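Local atomic coordinates of cysteine synthase (Fusobacterium nucleatum subsp. nucleatum strain ATCC 25586, PDB entry 5XEN), a protein that probably makes L-cysteine and acetate from O-acetyl-L-serine and hydrogen sulfide, as a pyridoxal 5'-phosphate-dependent cysteine synthase. Residues G15-V20 and K35-N40; S44-I49 and G75-G80. All blocks are in the same frame, centred on the assembly; numbering follows the deposited sequence.

Interaction 1: residues G15-V20 and K35-N40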
loop_
_atom_site.group_PDB
_atom_site.type_symbol
_atom_site.label_atom_id
_atom_site.label_comp_id
_atom_site.label_asym_id
_atom_site.label_seq_id
_atom_site.Cartn_x
_atom_site.Cartn_y
_atom_site.Cartn_z
ATOM N N GLY B 15 4.581 -3.373 -11.007
ATOM C CA GLY B 15 4.717 -2.420 -12.085
ATOM C C GLY B 15 3.420 -1.768 -12.462
ATOM O O GLY B 15 2.408 -1.896 -11.742
ATOM N N ASN B 16 3.436 -1.065 -13.603
ATOM C CA ASN B 16 2.280 -0.289 -14.073
ATOM C C ASN B 16 1.712 0.630 -12.998
ATOM O O ASN B 16 0.520 0.682 -12.754
ATOM C CB ASN B 16 1.190 -1.198 -14.638
ATOM C CG ASN B 16 1.617 -1.875 -15.919
ATOM O OD1 ASN B 16 1.976 -1.204 -16.889
ATOM N ND2 ASN B 16 1.617 -3.207 -15.926
ATOM N N THR B 17 2.610 1.354 -12.352
ATOM C CA THR B 17 2.258 2.175 -11.229
ATOM C C THR B 17 1.798 3.525 -11.713
ATOM O O THR B 17 2.169 3.957 -12.804
ATOM C CB THR B 17 3.464 2.350 -10.294
ATOM O OG1 THR B 17 4.549 2.890 -11.049
ATOM C CG2 THR B 17 3.855 0.997 -9.702
ATOM N N PRO B 18 1.021 4.218 -10.880
ATOM C CA PRO B 18 0.484 5.478 -11.340
ATOM C C PRO B 18 1.457 6.650 -11.227
ATOM O O PRO B 18 2.419 6.625 -10.444
ATOM C CB PRO B 18 -0.717 5.695 -10.435
ATOM C CG PRO B 18 -0.363 5.020 -9.163
ATOM C CD PRO B 18 0.473 3.824 -9.568
ATOM N N LEU B 19 1.199 7.656 -12.062
ATOM C CA LEU B 19 1.951 8.873 -12.081
ATOM C C LEU B 19 0.909 9.940 -11.663
ATOM O O LEU B 19 -0.181 9.985 -12.234
ATOM C CB LEU B 19 2.508 8.993 -13.513
ATOM C CG LEU B 19 3.534 10.036 -13.820
ATOM C CD1 LEU B 19 4.771 9.882 -12.960
ATOM C CD2 LEU B 19 3.858 10.044 -15.324
ATOM N N VAL B 20 1.143 10.679 -10.580
ATOM C CA VAL B 20 0.173 11.604 -10.047
ATOM C C VAL B 20 0.707 13.044 -10.206
ATOM O O VAL B 20 1.871 13.300 -9.859
ATOM C CB VAL B 20 -0.044 11.303 -8.552
ATOM C CG1 VAL B 20 -1.199 12.121 -8.011
ATOM C CG2 VAL B 20 -0.257 9.790 -8.326
ATOM N N LYS B 35 5.823 9.458 -9.583
ATOM C CA LYS B 35 5.584 8.058 -9.915
ATOM C C LYS B 35 5.545 7.251 -8.638
ATOM O O LYS B 35 6.524 7.177 -7.923
ATOM C CB LYS B 35 6.630 7.505 -10.861
ATOM C CG LYS B 35 6.206 6.101 -11.367
ATOM C CD LYS B 35 6.724 5.794 -12.737
ATOM C CE LYS B 35 6.406 4.387 -13.189
ATOM N NZ LYS B 35 5.000 4.226 -13.526
ATOM N N LEU B 36 4.367 6.740 -8.300
ATOM C CA LEU B 36 4.148 6.185 -6.972
ATOM C C LEU B 36 4.483 4.696 -6.940
ATOM O O LEU B 36 3.608 3.852 -7.081
ATOM C CB LEU B 36 2.703 6.429 -6.502
ATOM C CG LEU B 36 2.267 7.881 -6.306
ATOM C CD1 LEU B 36 0.761 7.933 -6.016
ATOM C CD2 LEU B 36 3.047 8.544 -5.180
ATOM N N GLU B 37 5.751 4.389 -6.719
ATOM C CA GLU B 37 6.207 2.995 -6.627
ATOM C C GLU B 37 5.779 2.290 -5.363
ATOM O O GLU B 37 5.835 1.056 -5.305
ATOM C CB GLU B 37 7.718 2.901 -6.814
ATOM C CG GLU B 37 8.154 3.410 -8.188
ATOM C CD GLU B 37 7.762 2.420 -9.277
ATOM O OE1 GLU B 37 8.187 1.244 -9.194
ATOM O OE2 GLU B 37 7.033 2.812 -10.209
ATOM N N GLY B 38 5.307 3.054 -4.377
ATOM C CA GLY B 38 4.616 2.511 -3.227
ATOM C C GLY B 38 3.333 1.769 -3.554
ATOM O O GLY B 38 2.849 0.997 -2.742
ATOM N N SER B 39 2.816 1.949 -4.764
ATOM C CA SER B 39 1.654 1.210 -5.230
ATOM C C SER B 39 1.914 -0.250 -5.587
ATOM O O SER B 39 0.973 -1.003 -5.757
ATOM C CB SER B 39 1.073 1.874 -6.474
ATOM O OG SER B 39 0.689 3.197 -6.140
ATOM N N ASN B 40 3.162 -0.609 -5.820
ATOM C CA ASN B 40 3.533 -2.021 -6.041
ATOM C C ASN B 40 3.068 -2.859 -4.844
ATOM O O ASN B 40 2.950 -2.347 -3.746
ATOM C CB ASN B 40 5.056 -2.155 -6.208
ATOM C CG ASN B 40 5.536 -1.733 -7.579
ATOM O OD1 ASN B 40 5.200 -2.367 -8.584
ATOM N ND2 ASN B 40 6.314 -0.632 -7.643
#
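Thr-17 holds its hydroxyl between its own backbone N and carbonyl carbon (chi1 56°), where it faces Lys-35 and Glu-37. Lys-35 starts with CG opposite its backbone N and stays extended until chi4 (73°), which turns NZ to Thr-17. There NZ donates to Thr-17 OG1 at 2.9 Å and weakly to the carbonyl O of the same residue. Thr-17 OG1 in turn donates to Glu-37 OE2 at 2.6 Å, approaching from above the carboxylate plane. The hydroxyl bridges the lysine ammonium and the glutamate carboxylate, taking a bond from one and giving one to the other, and both bonds fix its rotation. The methyl CG2 of Thr-17 lies 3.6 Å from Asn-40 ND2.

The Asn-40 amide is held at both ends. Its OD1 takes the N-H of Gly-15 at 2.7 Å, with an N-H...O angle of 171°. Its ND2 donates to Glu-37 O, on a lone pair in the carbonyl plane. Asn-40 N bonds the same oxygen, so the residue after the 3-10 segment 37-39 is tied back to its start.

Further along, Leu-36 N gives a straight bond to Pro-18 O at 2.9 Å. Leu-19 and Lys-35 form a non-hydrogen-bonded antiparallel pair, and Leu-19 CD1 reaches Lys-35 CB at 3.7 Å. The Pro-18 ring sets CD 3.5 Å from Ser-39 OG.

This is the hairpin of strands 19-21 and 31-36, at one edge of the chain's mixed sheet. Strand 291-296 lies beside 31-36. Helix 46-59 meets Thr-17 through Arg-48, and helix 151-167 packs on Lys-35 through Thr-160 and Ile-164. Beyond Leu-19 and Val-20, a parallel strand of the second subunit continues the sheet across the dimer interface.

Interaction 2: residues S44-I49 and G75-G80. With SER (serine), chain N.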
loop_
_atom_site.group_PDB
_atom_site.type_symbol
_atom_site.label_atom_id
_atom_site.label_comp_id
_atom_site.label_asym_id
_atom_site.label_seq_id
_atom_site.Cartn_x
_atom_site.Cartn_y
_atom_site.Cartn_z
ATOM N N SER B 44 7.184 -0.976 -2.692
ATOM C CA SER B 44 8.355 -0.234 -3.207
ATOM C C SER B 44 8.672 -0.616 -4.623
ATOM O O SER B 44 8.189 -1.660 -5.136
ATOM C CB SER B 44 9.589 -0.396 -2.345
ATOM O OG SER B 44 10.391 -1.508 -2.713
ATOM N N THR B 45 9.496 0.229 -5.247
ATOM C CA THR B 45 10.005 -0.033 -6.580
ATOM C C THR B 45 10.839 -1.320 -6.648
ATOM O O THR B 45 10.988 -1.884 -7.713
ATOM C CB THR B 45 10.841 1.161 -7.140
ATOM O OG1 THR B 45 10.771 1.162 -8.566
ATOM C CG2 THR B 45 12.296 1.109 -6.708
ATOM N N LYS B 46 11.350 -1.780 -5.511
ATOM C CA LYS B 46 12.266 -2.923 -5.515
ATOM C C LYS B 46 11.573 -4.209 -5.894
ATOM O O LYS B 46 12.246 -5.181 -6.228
ATOM C CB LYS B 46 12.928 -3.125 -4.157
ATOM C CG LYS B 46 13.602 -1.916 -3.569
ATOM C CD LYS B 46 14.737 -1.413 -4.417
ATOM C CE LYS B 46 15.226 -0.092 -3.868
ATOM N NZ LYS B 46 14.115 0.864 -3.928
ATOM N N ASP B 47 10.239 -4.237 -5.850
ATOM C CA ASP B 47 9.473 -5.386 -6.397
ATOM C C ASP B 47 9.936 -5.679 -7.838
ATOM O O ASP B 47 10.030 -6.851 -8.265
ATOM C CB ASP B 47 7.989 -5.094 -6.495
ATOM C CG ASP B 47 7.241 -5.175 -5.182
ATOM O OD1 ASP B 47 7.892 -5.299 -4.115
ATOM O OD2 ASP B 47 5.976 -5.056 -5.221
ATOM N N ARG B 48 10.215 -4.611 -8.598
ATOM C CA ARG B 48 10.628 -4.769 -9.977
ATOM C C ARG B 48 11.983 -5.470 -10.135
ATOM O O ARG B 48 12.156 -6.330 -11.004
ATOM C CB ARG B 48 10.719 -3.414 -10.646
ATOM C CG ARG B 48 9.421 -2.645 -10.715
ATOM C CD ARG B 48 9.693 -1.305 -11.381
ATOM N NE ARG B 48 8.584 -0.404 -11.349
ATOM C CZ ARG B 48 7.677 -0.237 -12.325
ATOM N NH1 ARG B 48 7.733 -0.963 -13.436
ATOM N NH2 ARG B 48 6.692 0.632 -12.164
ATOM N N ILE B 49 12.939 -5.087 -9.305
ATOM C CA ILE B 49 14.234 -5.681 -9.378
ATOM C C ILE B 49 14.274 -7.049 -8.740
ATOM O O ILE B 49 15.027 -7.914 -9.201
ATOM C CB ILE B 49 15.339 -4.753 -8.863
ATOM C CG1 ILE B 49 15.406 -4.657 -7.328
ATOM C CG2 ILE B 49 15.124 -3.368 -9.516
ATOM C CD1 ILE B 49 16.711 -4.004 -6.850
ATOM N N GLY B 75 16.353 -2.819 3.174
ATOM C CA GLY B 75 14.997 -3.226 3.560
ATOM C C GLY B 75 14.097 -3.567 2.400
ATOM O O GLY B 75 13.569 -4.672 2.331
ATOM N N ASN B 76 13.900 -2.606 1.498
ATOM C CA ASN B 76 12.893 -2.766 0.462
ATOM C C ASN B 76 13.221 -3.877 -0.530
ATOM O O ASN B 76 12.334 -4.618 -0.918
ATOM C CB ASN B 76 12.609 -1.468 -0.240
ATOM C CG ASN B 76 11.688 -0.576 0.578
ATOM O OD1 ASN B 76 10.722 -1.072 1.156
ATOM N ND2 ASN B 76 11.965 0.727 0.623
ATOM N N THR B 77 14.475 -4.016 -0.941
ATOM C CA THR B 77 14.794 -5.147 -1.820
ATOM C C THR B 77 14.511 -6.479 -1.101
ATOM O O THR B 77 14.036 -7.414 -1.712
ATOM C CB THR B 77 16.241 -5.105 -2.305
ATOM O OG1 THR B 77 16.409 -3.909 -3.081
ATOM C CG2 THR B 77 16.528 -6.304 -3.205
ATOM N N GLY B 78 14.792 -6.524 0.194
ATOM C CA GLY B 78 14.459 -7.681 1.034
ATOM C C GLY B 78 12.953 -7.944 1.078
ATOM O O GLY B 78 12.508 -9.091 0.970
ATOM N N ILE B 79 12.157 -6.891 1.193
ATOM C CA ILE B 79 10.691 -7.037 1.187
ATOM C C ILE B 79 10.164 -7.536 -0.155
ATOM O O ILE B 79 9.338 -8.434 -0.205
ATOM C CB ILE B 79 9.997 -5.727 1.577
ATOM C CG1 ILE B 79 10.369 -5.347 3.012
ATOM C CG2 ILE B 79 8.488 -5.869 1.441
ATOM C CD1 ILE B 79 10.051 -3.896 3.392
ATOM N N GLY B 80 10.629 -6.922 -1.236
ATOM C CA GLY B 80 10.276 -7.364 -2.563
ATOM C C GLY B 80 10.635 -8.823 -2.826
ATOM O O GLY B 80 9.815 -9.610 -3.296
HETATM N N SER N . 17.451 0.742 -1.205
HETATM C CA SER N . 17.990 -0.567 -1.535
HETATM C C SER N . 17.455 -1.713 -0.620
HETATM O O SER N . 18.237 -2.642 -0.244
HETATM C CB SER N . 19.455 -0.545 -1.405
HETATM O OG SER N . 19.707 -0.641 -0.014
HETATM O OXT SER N . 16.221 -1.773 -0.543
#
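Lys-46 lays its aliphatic chain across the first turn of helix 76-88, over Asn-76 and Thr-77. Its CG sits 3.5 Å from Asn-76 CB. The next carbon, CD, passes 3.3 Å from Thr-77 OG1, and the two side chains cross at about a right angle. In the conformer given, bends at chi2 (-62°) and chi4 (-61°) lead the end of the chain away from helix 76-88. The side chain comes to about 2 Å from pyridoxal 5'-phosphate at nearest atoms. Lys-46 is the lysine predicted to carry this cofactor.

Ser-44 presses on Asn-76 from beside Lys-46, with OG 3.3 Å from Asn-76 CB. The same OG accepts the N-H of Lys-46 at 3.0 Å, a capping bond in the turn that leads into the helix. Farther along, Asp-47 OD1 lies 3.5 Å from Gly-80 CA. The backbones come to 4.4 Å between the CA atoms of Asp-47 and Gly-80, a close approach of the two helices at a glycine. No hydrogen bond joins the two segments.

The polar ends turn to other partners. Asn-76 ND2 donates to O3 of pyridoxal 5'-phosphate, Thr-77 OG1 bonds Gln-146, and Asp-47 OD2 accepts from Gly-42 N. Thr-77 N donates to OXT of the bound serine at 2.9 Å. An acetate, probably from the crystallisation liquor, also bonds this N-H.

Residues 73-77 form the loop and helix turn that hold the substrate carboxylate in O-acetylserine sulfhydrylases; Thr-73 and Ser-74 also bond the serine. Strand 68-72 leads into this loop. Helix 151-167 packs on Ile-49, and helix 102-110 meets Asn-76 and Ile-79.

Overall arrangement
Interaction 1 closes before interaction 2 opens. Helix 46-59 is the next main element after strand 31-36, reached through the 3-10 segment 37-39 and a loop. Their centres lie about 13 Å apart. Glu-37 joins them: its OE1 makes a salt bridge with Arg-48 NE at 2.7 Å and a probable hydrogen bond with Thr-45 OG1, also at 2.7 Å. Asp-47 OD2 packs on Asn-40 CB at 3.2 Å. Glu-163 ties both contacts to helix 151-167, through salt bridges to Lys-35 and Arg-48. Interaction 2 lies at the cofactor and the bound serine. Interaction 1 lies one shell further out, with the side chain of Glu-37 about 9 Å from pyridoxal 5'-phosphate, and reaches the subunit interface.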